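Local coordinates for protein 3-carboxy-cis,cis-muconate cycloisomerase (PDB 1RE5) that belongs to the mostly helical lyase superfamily and is assembled from four copies of one elongated chain, at residues 105-110 against 225-230; 188-193 against 219-224; 262-267 against 352-357; 358-363 against 399-404. All coordinates share one frame; numbering follows the deposited sequence.

Interactions 1 and 2 lie together toward one end of the long chain, their centres about 10 Å apart, and interactions 3 and 4 lie on the opposite side of its centre, their own centres about 17 Å apart. The first pair meets through D108 and G193, and through W226 and L190; the second shares helix 352-359 and is joined by N358, which reaches E264 and A262. Interactions 1 and 3 are buried, and polar side chains there find charged or backbone partners. Interaction 2, partly buried, combines leucine, valine and proline packing with one backbone bridge. Interaction 4 is a surface contact, resting on a carbonyl and a histidine at a helix start.

Interaction 1 of 4, residues 105-110 against 225-230; sequences TSQDAM and PWHTQR
Q107 swings its CG away from its own backbone N (chi1 -167°) and then runs straight, while H227 keeps its ring beside its backbone N (chi1 -63°); together these settings draw the two side chains past each other in opposite directions. The Q107 amide lies obliquely to the imidazole, with 37° between the planes. Which end of that amide is oxygen is uncertain in the model, but its carbon CD sits 3.5 Å from H227 ND1, and the group reaches onward to the backbone carbonyl of H227 and the guanidinium of R230. D108 takes the ring at its edge: OD1 is near the ring plane and 3.0 Å from H227 CE1. T105 adds an apolar touch, its CG2 4.0 Å from H227 CE1. R230 bends at chi2 and chi3, which folds its guanidinium back toward W226 O, and NH1 makes a weak 3.3 Å bond to W226 O in the guanidinium plane. The stronger partners of R230 are E323 and D111, both salt-bridged to it, and W320 of helix 319-347 lies against both Q107 and R230. P225 packs on W437 of a second subunit. The contact thus joins the start of helix 106-142 to the loop leading into helix 231-257. G193 N donates to D108 OD1 and G194 N to OD2, which fixes the carboxylate against the edge of H227. The buried polar groups on the two sides are therefore held in place by backbone N-H groups at D108 and by salt bridges at R230.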
# COMPACT_ATOMS: atom_id res chain seq x y z
N THR D 105 -28.51 -15.37 7.08
CA THR D 105 -28.16 -14.04 7.54
C THR D 105 -27.77 -13.24 6.30
O THR D 105 -27.52 -13.82 5.25
CB THR D 105 -27.01 -14.12 8.59
OG1 THR D 105 -26.79 -12.82 9.16
CG2 THR D 105 -25.72 -14.61 7.96
N SER D 106 -27.73 -11.92 6.42
CA SER D 106 -27.38 -11.06 5.29
C SER D 106 -26.06 -11.44 4.60
O SER D 106 -26.00 -11.55 3.37
CB SER D 106 -27.29 -9.60 5.76
OG SER D 106 -28.56 -9.12 6.18
N GLN D 107 -25.01 -11.63 5.39
CA GLN D 107 -23.72 -11.99 4.81
C GLN D 107 -23.75 -13.29 4.00
O GLN D 107 -22.98 -13.45 3.05
CB GLN D 107 -22.64 -12.06 5.90
CG GLN D 107 -21.23 -12.12 5.31
CD GLN D 107 -20.14 -12.07 6.35
OE1 GLN D 107 -18.96 -12.08 6.02
NE2 GLN D 107 -20.52 -12.02 7.62
N ASP D 108 -24.63 -14.22 4.36
CA ASP D 108 -24.73 -15.48 3.63
C ASP D 108 -25.08 -15.17 2.19
O ASP D 108 -24.48 -15.72 1.25
CB ASP D 108 -25.81 -16.37 4.22
CG ASP D 108 -25.46 -16.90 5.58
OD1 ASP D 108 -24.29 -17.24 5.80
OD2 ASP D 108 -26.36 -16.99 6.44
N ALA D 109 -26.06 -14.28 2.01
CA ALA D 109 -26.51 -13.92 0.66
C ALA D 109 -25.46 -13.11 -0.08
O ALA D 109 -25.21 -13.32 -1.27
CB ALA D 109 -27.81 -13.14 0.74
N MET D 110 -24.86 -12.16 0.62
CA MET D 110 -23.83 -11.31 0.04
C MET D 110 -22.55 -12.05 -0.37
O MET D 110 -22.09 -11.92 -1.51
CB MET D 110 -23.50 -10.21 1.03
CG MET D 110 -24.66 -9.33 1.34
SD MET D 110 -24.08 -7.89 2.23
CE MET D 110 -24.83 -8.19 3.83
N PRO D 225 -18.56 -22.28 8.06
CA PRO D 225 -18.84 -20.95 7.49
C PRO D 225 -17.60 -20.08 7.67
O PRO D 225 -16.79 -20.34 8.55
CB PRO D 225 -20.01 -20.47 8.34
CG PRO D 225 -20.74 -21.74 8.67
CD PRO D 225 -19.60 -22.67 9.02
N TRP D 226 -17.44 -19.05 6.84
CA TRP D 226 -16.26 -18.19 6.95
C TRP D 226 -16.57 -16.68 6.95
O TRP D 226 -15.91 -15.91 6.26
CB TRP D 226 -15.27 -18.51 5.82
CG TRP D 226 -15.94 -18.71 4.49
CD1 TRP D 226 -16.65 -19.80 4.08
CD2 TRP D 226 -16.03 -17.75 3.42
NE1 TRP D 226 -17.18 -19.59 2.83
CE2 TRP D 226 -16.82 -18.34 2.40
CE3 TRP D 226 -15.53 -16.46 3.23
CZ2 TRP D 226 -17.11 -17.67 1.21
CZ3 TRP D 226 -15.82 -15.79 2.04
CH2 TRP D 226 -16.61 -16.41 1.05
N HIS D 227 -17.55 -16.27 7.75
CA HIS D 227 -17.93 -14.86 7.82
C HIS D 227 -16.76 -13.92 8.13
O HIS D 227 -16.71 -12.80 7.59
CB HIS D 227 -19.03 -14.64 8.86
CG HIS D 227 -20.31 -15.35 8.55
ND1 HIS D 227 -20.90 -15.32 7.30
CD2 HIS D 227 -21.11 -16.12 9.32
CE1 HIS D 227 -22.00 -16.05 7.32
NE2 HIS D 227 -22.15 -16.55 8.53
N THR D 228 -15.84 -14.35 8.99
CA THR D 228 -14.70 -13.50 9.34
C THR D 228 -13.32 -14.13 9.08
O THR D 228 -12.31 -13.71 9.66
CB THR D 228 -14.80 -13.00 10.81
OG1 THR D 228 -14.76 -14.10 11.72
CG2 THR D 228 -16.10 -12.25 11.02
N GLN D 229 -13.30 -15.14 8.21
CA GLN D 229 -12.06 -15.80 7.79
C GLN D 229 -12.07 -15.53 6.28
O GLN D 229 -12.65 -16.31 5.50
CB GLN D 229 -12.12 -17.30 8.07
CG GLN D 229 -12.09 -17.70 9.55
CD GLN D 229 -10.81 -17.29 10.28
OE1 GLN D 229 -9.79 -17.01 9.65
NE2 GLN D 229 -10.87 -17.26 11.61
N ARG D 230 -11.43 -14.44 5.86
CA ARG D 230 -11.45 -14.03 4.46
C ARG D 230 -10.26 -14.41 3.56
O ARG D 230 -10.14 -13.89 2.43
CB ARG D 230 -11.65 -12.51 4.41
CG ARG D 230 -12.45 -11.96 5.57
CD ARG D 230 -13.88 -12.41 5.49
NE ARG D 230 -14.60 -11.69 4.45
CZ ARG D 230 -15.77 -12.09 3.95
NH1 ARG D 230 -16.34 -13.20 4.40
NH2 ARG D 230 -16.38 -11.37 3.01

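Interaction 2 of 4, residues 188-193 against 219-224; sequences LVLQFG and LTLPEQ
L190 and L221 meet at the apolar centre, L190 CD2 lying 4.0 Å from L221 CD1 as the two side chains run at a slant to each other. L190 gets there with CG anti to its backbone N (chi1 171°), and L221 adopts much the same first torsion. Beside them the ring of P222 presents CB to V189 CB at 4.1 Å, and its CD comes within 3.3 Å of L190 O. At the other end L219 straddles the 188-190 backbone: CD2 approaches L188 CB at 4.1 Å, while CD1 sits 4.2 Å from L190 CA. Outward from this packing, the main chains run parallel and are bridged once, at V189 and T220. T220 N donates to L188 O at 3.2 Å, and L190 N donates to T220 O at 2.9 Å, the latter carbonyl pointing almost straight at its donor. T220 is the exposed residue at this edge. L190 O, with no N-H to meet on the proline, accepts from W226 NE1. Between the two segments the chain passes through helix 206-217, whose L213 and L217 pack on L190. R119 of helix 106-142 touches both L188 and L219, R232 of helix 231-257 lies on V189 and P222, and a second subunit also reaches here, its R440 packing on L221 and its R175 in a salt bridge with E223.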
# COMPACT_ATOMS: atom_id res chain seq x y z
N LEU D 188 -14.31 -21.37 -4.67
CA LEU D 188 -15.71 -21.61 -4.97
C LEU D 188 -16.44 -22.43 -3.91
O LEU D 188 -16.81 -23.58 -4.14
CB LEU D 188 -15.84 -22.29 -6.34
CG LEU D 188 -15.21 -21.51 -7.50
CD1 LEU D 188 -15.45 -22.21 -8.83
CD2 LEU D 188 -15.79 -20.11 -7.52
N VAL D 189 -16.63 -21.82 -2.74
CA VAL D 189 -17.32 -22.46 -1.64
C VAL D 189 -18.55 -21.65 -1.27
O VAL D 189 -18.64 -20.45 -1.56
CB VAL D 189 -16.42 -22.60 -0.39
CG1 VAL D 189 -15.33 -23.63 -0.66
CG2 VAL D 189 -15.81 -21.24 -0.02
N LEU D 190 -19.51 -22.32 -0.62
CA LEU D 190 -20.74 -21.68 -0.20
C LEU D 190 -20.55 -20.96 1.13
O LEU D 190 -19.72 -21.36 1.94
CB LEU D 190 -21.84 -22.74 -0.04
CG LEU D 190 -23.14 -22.23 0.60
CD1 LEU D 190 -23.96 -21.48 -0.44
CD2 LEU D 190 -23.91 -23.40 1.20
N GLN D 191 -21.32 -19.89 1.34
CA GLN D 191 -21.28 -19.15 2.59
C GLN D 191 -22.67 -19.27 3.19
O GLN D 191 -23.60 -18.54 2.80
CB GLN D 191 -20.98 -17.66 2.39
CG GLN D 191 -20.88 -16.92 3.71
CD GLN D 191 -19.58 -17.21 4.45
OE1 GLN D 191 -18.62 -16.45 4.34
NE2 GLN D 191 -19.54 -18.33 5.18
N PHE D 192 -22.82 -20.19 4.13
CA PHE D 192 -24.11 -20.43 4.77
C PHE D 192 -23.88 -20.72 6.25
O PHE D 192 -23.52 -21.84 6.62
CB PHE D 192 -24.79 -21.62 4.08
CG PHE D 192 -26.23 -21.81 4.46
CD1 PHE D 192 -27.15 -20.76 4.32
CD2 PHE D 192 -26.68 -23.04 4.93
CE1 PHE D 192 -28.50 -20.95 4.64
CE2 PHE D 192 -28.02 -23.23 5.24
CZ PHE D 192 -28.93 -22.18 5.10
N GLY D 193 -24.08 -19.71 7.08
CA GLY D 193 -23.86 -19.91 8.50
C GLY D 193 -24.91 -19.26 9.37
O GLY D 193 -24.97 -19.55 10.56
N LEU D 219 -21.60 -25.30 -5.92
CA LEU D 219 -20.50 -24.81 -5.11
C LEU D 219 -20.17 -25.86 -4.07
O LEU D 219 -21.04 -26.63 -3.67
CB LEU D 219 -20.89 -23.53 -4.38
CG LEU D 219 -21.18 -22.28 -5.20
CD1 LEU D 219 -21.55 -21.15 -4.25
CD2 LEU D 219 -19.95 -21.91 -6.03
N THR D 220 -18.93 -25.89 -3.63
CA THR D 220 -18.53 -26.84 -2.61
C THR D 220 -19.01 -26.32 -1.25
O THR D 220 -19.23 -25.13 -1.06
CB THR D 220 -17.01 -26.99 -2.58
OG1 THR D 220 -16.56 -27.39 -3.87
CG2 THR D 220 -16.59 -28.05 -1.56
N LEU D 221 -19.17 -27.24 -0.31
CA LEU D 221 -19.57 -26.90 1.03
C LEU D 221 -18.25 -26.86 1.82
O LEU D 221 -17.51 -27.85 1.85
CB LEU D 221 -20.49 -27.99 1.59
CG LEU D 221 -21.11 -27.69 2.95
CD1 LEU D 221 -22.03 -26.51 2.82
CD2 LEU D 221 -21.87 -28.89 3.46
N PRO D 222 -17.92 -25.71 2.43
CA PRO D 222 -16.67 -25.58 3.20
C PRO D 222 -16.73 -26.34 4.52
O PRO D 222 -17.81 -26.70 4.98
CB PRO D 222 -16.56 -24.08 3.42
CG PRO D 222 -18.01 -23.69 3.60
CD PRO D 222 -18.69 -24.46 2.48
N GLU D 223 -15.58 -26.58 5.15
CA GLU D 223 -15.58 -27.30 6.42
C GLU D 223 -16.46 -26.56 7.43
O GLU D 223 -17.08 -27.18 8.30
CB GLU D 223 -14.15 -27.45 6.96
CG GLU D 223 -13.55 -26.24 7.70
CD GLU D 223 -13.18 -25.05 6.79
OE1 GLU D 223 -13.49 -25.07 5.57
OE2 GLU D 223 -12.58 -24.09 7.30
N GLN D 224 -16.54 -25.24 7.30
CA GLN D 224 -17.34 -24.40 8.19
C GLN D 224 -17.58 -23.05 7.54
O GLN D 224 -16.91 -22.70 6.58
CB GLN D 224 -16.60 -24.19 9.52
CG GLN D 224 -15.19 -23.64 9.38
CD GLN D 224 -14.41 -23.71 10.69
OE1 GLN D 224 -13.18 -23.87 10.70
NE2 GLN D 224 -15.12 -23.57 11.81

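Interaction 3 of 4, residues 262-267 against 352-357; sequences AGEVFE and AARMRR
R354 lays its guanidinium flat against the carbonyl of A262, whose O stands 3.1 Å above the centre of one face; the angles are wrong for a hydrogen bond, and the approach is through the face. That oxygen takes its hydrogen bond from N358 ND2 instead. With CG anti to the backbone N (chi1 180°), R354 CG lies 3.3 Å from G263 O, and the bend at chi2 then brings the guanidinium over A262 O. R354 NE donates to N358 OD1. E264 and M355 meet differently: both chains are extended beyond CG and pass at a slant, E264 CB 3.8 Å from M355 CG. The methyl CE of M355 carries on to V265 CG2, also at 3.8 Å, and L148 of strand 147-152 touches both E264 and M355. At the carboxylate, a water gives one proton to E264 OE1 at 2.7 Å and the other to M355 O at 3.0 Å. OE1 accepts from N358 as well, and OE2 forms a salt bridge with R151. The turn leading into strand 265-266 is thereby tied to helix 352-359 by burying the aliphatic part of a glutamate against a methionine, while its charge is met by R151, an amide and a water, conditions that would favour the ionised carboxylate.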
# COMPACT_ATOMS: atom_id res chain seq x y z
N ALA D 262 15.09 3.59 -29.77
CA ALA D 262 15.20 2.12 -29.86
C ALA D 262 14.46 1.64 -31.11
O ALA D 262 15.06 1.03 -31.99
CB ALA D 262 14.62 1.47 -28.64
N GLY D 263 13.16 1.91 -31.16
CA GLY D 263 12.32 1.55 -32.30
C GLY D 263 12.46 0.13 -32.78
O GLY D 263 12.63 -0.10 -33.97
N GLU D 264 12.38 -0.82 -31.87
CA GLU D 264 12.52 -2.21 -32.25
C GLU D 264 11.21 -2.97 -32.32
O GLU D 264 11.03 -3.83 -33.18
CB GLU D 264 13.48 -2.89 -31.28
CG GLU D 264 14.86 -2.32 -31.34
CD GLU D 264 15.81 -3.01 -30.40
OE1 GLU D 264 17.03 -2.76 -30.49
OE2 GLU D 264 15.33 -3.81 -29.56
N VAL D 265 10.28 -2.67 -31.42
CA VAL D 265 9.00 -3.35 -31.40
C VAL D 265 7.95 -2.28 -31.25
O VAL D 265 8.20 -1.27 -30.60
CB VAL D 265 8.91 -4.35 -30.21
CG1 VAL D 265 7.48 -4.83 -30.03
CG2 VAL D 265 9.80 -5.55 -30.47
N PHE D 266 6.79 -2.47 -31.86
CA PHE D 266 5.74 -1.47 -31.79
C PHE D 266 4.37 -2.08 -31.57
O PHE D 266 4.09 -3.20 -31.99
CB PHE D 266 5.66 -0.68 -33.10
CG PHE D 266 6.92 0.01 -33.47
CD1 PHE D 266 7.12 1.35 -33.15
CD2 PHE D 266 7.92 -0.67 -34.16
CE1 PHE D 266 8.28 2.00 -33.50
CE2 PHE D 266 9.10 -0.02 -34.52
CZ PHE D 266 9.27 1.32 -34.19
N GLU D 267 3.50 -1.31 -30.91
CA GLU D 267 2.13 -1.73 -30.69
C GLU D 267 1.45 -1.64 -32.06
O GLU D 267 1.86 -0.87 -32.91
CB GLU D 267 1.44 -0.78 -29.74
CG GLU D 267 1.66 -1.07 -28.29
CD GLU D 267 0.85 -0.15 -27.42
OE1 GLU D 267 -0.28 0.22 -27.83
OE2 GLU D 267 1.32 0.21 -26.33
N ALA D 352 13.47 -6.11 -37.12
CA ALA D 352 14.68 -6.89 -36.93
C ALA D 352 15.93 -6.18 -37.42
O ALA D 352 17.00 -6.36 -36.86
CB ALA D 352 14.55 -8.23 -37.62
N ALA D 353 15.77 -5.38 -38.47
CA ALA D 353 16.90 -4.64 -39.04
C ALA D 353 17.38 -3.57 -38.06
O ALA D 353 18.59 -3.37 -37.89
CB ALA D 353 16.51 -4.00 -40.36
N ARG D 354 16.43 -2.88 -37.43
CA ARG D 354 16.76 -1.84 -36.45
C ARG D 354 17.40 -2.50 -35.22
O ARG D 354 18.31 -1.92 -34.60
CB ARG D 354 15.49 -1.08 -36.06
CG ARG D 354 15.71 0.00 -35.04
CD ARG D 354 16.87 0.89 -35.42
NE ARG D 354 17.10 1.92 -34.42
CZ ARG D 354 16.26 2.93 -34.19
NH1 ARG D 354 15.14 3.05 -34.89
NH2 ARG D 354 16.55 3.82 -33.24
N MET D 355 16.94 -3.70 -34.87
CA MET D 355 17.52 -4.42 -33.74
C MET D 355 18.98 -4.75 -34.05
O MET D 355 19.84 -4.69 -33.17
CB MET D 355 16.77 -5.72 -33.47
CG MET D 355 15.30 -5.58 -33.21
SD MET D 355 14.65 -7.20 -32.77
CE MET D 355 13.07 -6.78 -32.03
N ARG D 356 19.27 -5.12 -35.30
CA ARG D 356 20.63 -5.43 -35.73
C ARG D 356 21.49 -4.18 -35.60
O ARG D 356 22.60 -4.23 -35.07
CB ARG D 356 20.65 -5.87 -37.19
CG ARG D 356 20.46 -7.36 -37.43
CD ARG D 356 21.75 -8.14 -37.19
NE ARG D 356 21.59 -9.58 -37.44
CZ ARG D 356 22.57 -10.48 -37.34
NH1 ARG D 356 23.80 -10.10 -37.01
NH2 ARG D 356 22.32 -11.77 -37.56
N ARG D 357 20.96 -3.08 -36.11
CA ARG D 357 21.64 -1.80 -36.10
C ARG D 357 21.96 -1.36 -34.67
O ARG D 357 23.08 -0.94 -34.38
CB ARG D 357 20.77 -0.76 -36.79
CG ARG D 357 21.51 0.23 -37.66
CD ARG D 357 20.51 1.13 -38.39
NE ARG D 357 19.54 0.32 -39.14
CZ ARG D 357 18.24 0.59 -39.22
NH1 ARG D 357 17.73 1.66 -38.61
NH2 ARG D 357 17.43 -0.23 -39.90
O HOH W 1 18.81 -4.74 -30.40

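Interaction 4 of 4, residues 358-363 against 399-404; sequences NLDLTQ and QRHLRA
Q399 and R400 run past the amide of Q363, an extended side chain whose NE2 lies 3.7 Å from R400 CA; only backbone of this pair faces it closely. R400 sends its own guanidinium elsewhere, to salt bridges with E398 and D408. H401 comes next and carries most of this segment's share. The torsion chi1 of -152° places its ring against the C-terminal end of 358-363, with Q363 O 3.6 Å above one face and set toward the rim. D360 approaches the same ring obliquely from across, CB 3.7 Å from H401 NE2, the two side chains crossing at about a right angle. L402 N then donates to Q363 O at 3.1 Å, the donor tilted 33° from the carbonyl plane, and L402 CB packs 3.5 Å from that same oxygen. The rest of L402 turns to C391 and C392 of helix 381-397. R403 completes the helix start, with H401 as its cap: R403 N donates to H401 ND1 at 2.9 Å, nearly straight at 171° and close to the ring plane, and the R403 side chain reaches D422 in a salt bridge. The Q363 carbonyl thus accepts from L402 N and merely lies over the ring. With ND1 accepting, the cap would favour a neutral H401 with its proton on NE2; D360 OD2, 4.3 Å from NE2 and not in contact, would at most favour that N-H weakly.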
# COMPACT_ATOMS: atom_id res chain seq x y z
N ASN D 358 20.98 -1.48 -33.78
CA ASN D 358 21.18 -1.10 -32.39
C ASN D 358 22.24 -1.97 -31.73
O ASN D 358 22.96 -1.51 -30.85
CB ASN D 358 19.87 -1.22 -31.61
CG ASN D 358 18.84 -0.20 -32.04
OD1 ASN D 358 19.15 0.80 -32.68
ND2 ASN D 358 17.59 -0.45 -31.66
N LEU D 359 22.33 -3.22 -32.17
CA LEU D 359 23.29 -4.16 -31.61
C LEU D 359 24.72 -3.69 -31.63
O LEU D 359 25.43 -3.89 -30.65
CB LEU D 359 23.18 -5.52 -32.30
CG LEU D 359 22.53 -6.58 -31.42
CD1 LEU D 359 22.06 -7.74 -32.27
CD2 LEU D 359 23.51 -7.01 -30.37
N ASP D 360 25.20 -3.10 -32.72
CA ASP D 360 26.58 -2.63 -32.65
C ASP D 360 26.68 -1.12 -32.46
O ASP D 360 27.41 -0.41 -33.16
CB ASP D 360 27.45 -3.12 -33.84
CG ASP D 360 26.73 -3.15 -35.15
OD1 ASP D 360 25.93 -4.08 -35.37
OD2 ASP D 360 26.97 -2.24 -35.98
N LEU D 361 25.93 -0.64 -31.47
CA LEU D 361 25.91 0.76 -31.10
C LEU D 361 27.11 0.95 -30.19
O LEU D 361 27.63 2.05 -30.06
CB LEU D 361 24.62 1.09 -30.35
CG LEU D 361 24.17 2.54 -30.26
CD1 LEU D 361 24.10 3.13 -31.64
CD2 LEU D 361 22.80 2.61 -29.60
N THR D 362 27.54 -0.13 -29.56
CA THR D 362 28.71 -0.11 -28.69
C THR D 362 29.90 -0.63 -29.50
O THR D 362 30.97 -0.92 -28.96
CB THR D 362 28.51 -1.00 -27.45
OG1 THR D 362 28.22 -2.34 -27.86
CG2 THR D 362 27.38 -0.47 -26.62
N GLN D 363 29.67 -0.74 -30.80
CA GLN D 363 30.68 -1.19 -31.75
C GLN D 363 31.38 -2.50 -31.42
O GLN D 363 32.60 -2.57 -31.43
CB GLN D 363 31.71 -0.08 -31.94
CG GLN D 363 31.10 1.17 -32.54
CD GLN D 363 32.10 2.28 -32.73
OE1 GLN D 363 32.77 2.71 -31.78
NE2 GLN D 363 32.23 2.75 -33.97
N GLN D 399 38.09 5.43 -31.82
CA GLN D 399 36.70 5.11 -32.09
C GLN D 399 36.38 4.52 -33.45
O GLN D 399 36.28 5.22 -34.46
CB GLN D 399 35.83 6.34 -31.85
CG GLN D 399 36.29 7.60 -32.56
CD GLN D 399 35.39 8.78 -32.28
OE1 GLN D 399 35.66 9.91 -32.71
NE2 GLN D 399 34.30 8.54 -31.55
N ARG D 400 36.23 3.19 -33.46
CA ARG D 400 35.89 2.41 -34.64
C ARG D 400 35.59 0.99 -34.18
O ARG D 400 36.12 0.54 -33.16
CB ARG D 400 37.03 2.42 -35.68
CG ARG D 400 38.37 1.92 -35.17
CD ARG D 400 39.31 1.69 -36.35
NE ARG D 400 40.62 1.22 -35.91
CZ ARG D 400 41.45 0.52 -36.68
NH1 ARG D 400 41.10 0.21 -37.92
NH2 ARG D 400 42.62 0.11 -36.19
N HIS D 401 34.74 0.30 -34.92
CA HIS D 401 34.32 -1.06 -34.58
C HIS D 401 35.46 -1.95 -34.08
O HIS D 401 36.60 -1.80 -34.51
CB HIS D 401 33.64 -1.70 -35.77
CG HIS D 401 32.63 -2.74 -35.40
ND1 HIS D 401 32.97 -3.92 -34.77
CD2 HIS D 401 31.29 -2.78 -35.57
CE1 HIS D 401 31.88 -4.64 -34.57
NE2 HIS D 401 30.84 -3.97 -35.04
N LEU D 402 35.13 -2.86 -33.17
CA LEU D 402 36.11 -3.79 -32.61
C LEU D 402 36.53 -4.80 -33.68
O LEU D 402 37.66 -5.29 -33.67
CB LEU D 402 35.51 -4.55 -31.41
CG LEU D 402 36.41 -4.86 -30.21
CD1 LEU D 402 35.73 -5.88 -29.33
CD2 LEU D 402 37.75 -5.38 -30.66
N ARG D 403 35.63 -5.11 -34.61
CA ARG D 403 35.94 -6.04 -35.68
C ARG D 403 37.19 -5.56 -36.41
O ARG D 403 38.08 -6.35 -36.72
CB ARG D 403 34.78 -6.12 -36.67
CG ARG D 403 35.09 -6.94 -37.90
CD ARG D 403 35.27 -8.40 -37.54
NE ARG D 403 35.69 -9.21 -38.68
CZ ARG D 403 36.91 -9.19 -39.22
NH1 ARG D 403 37.84 -8.38 -38.71
NH2 ARG D 403 37.20 -9.97 -40.25
N ALA D 404 37.24 -4.26 -36.68
CA ALA D 404 38.37 -3.65 -37.36
C ALA D 404 39.62 -3.72 -36.51
O ALA D 404 40.63 -4.28 -36.92
CB ALA D 404 38.05 -2.20 -37.69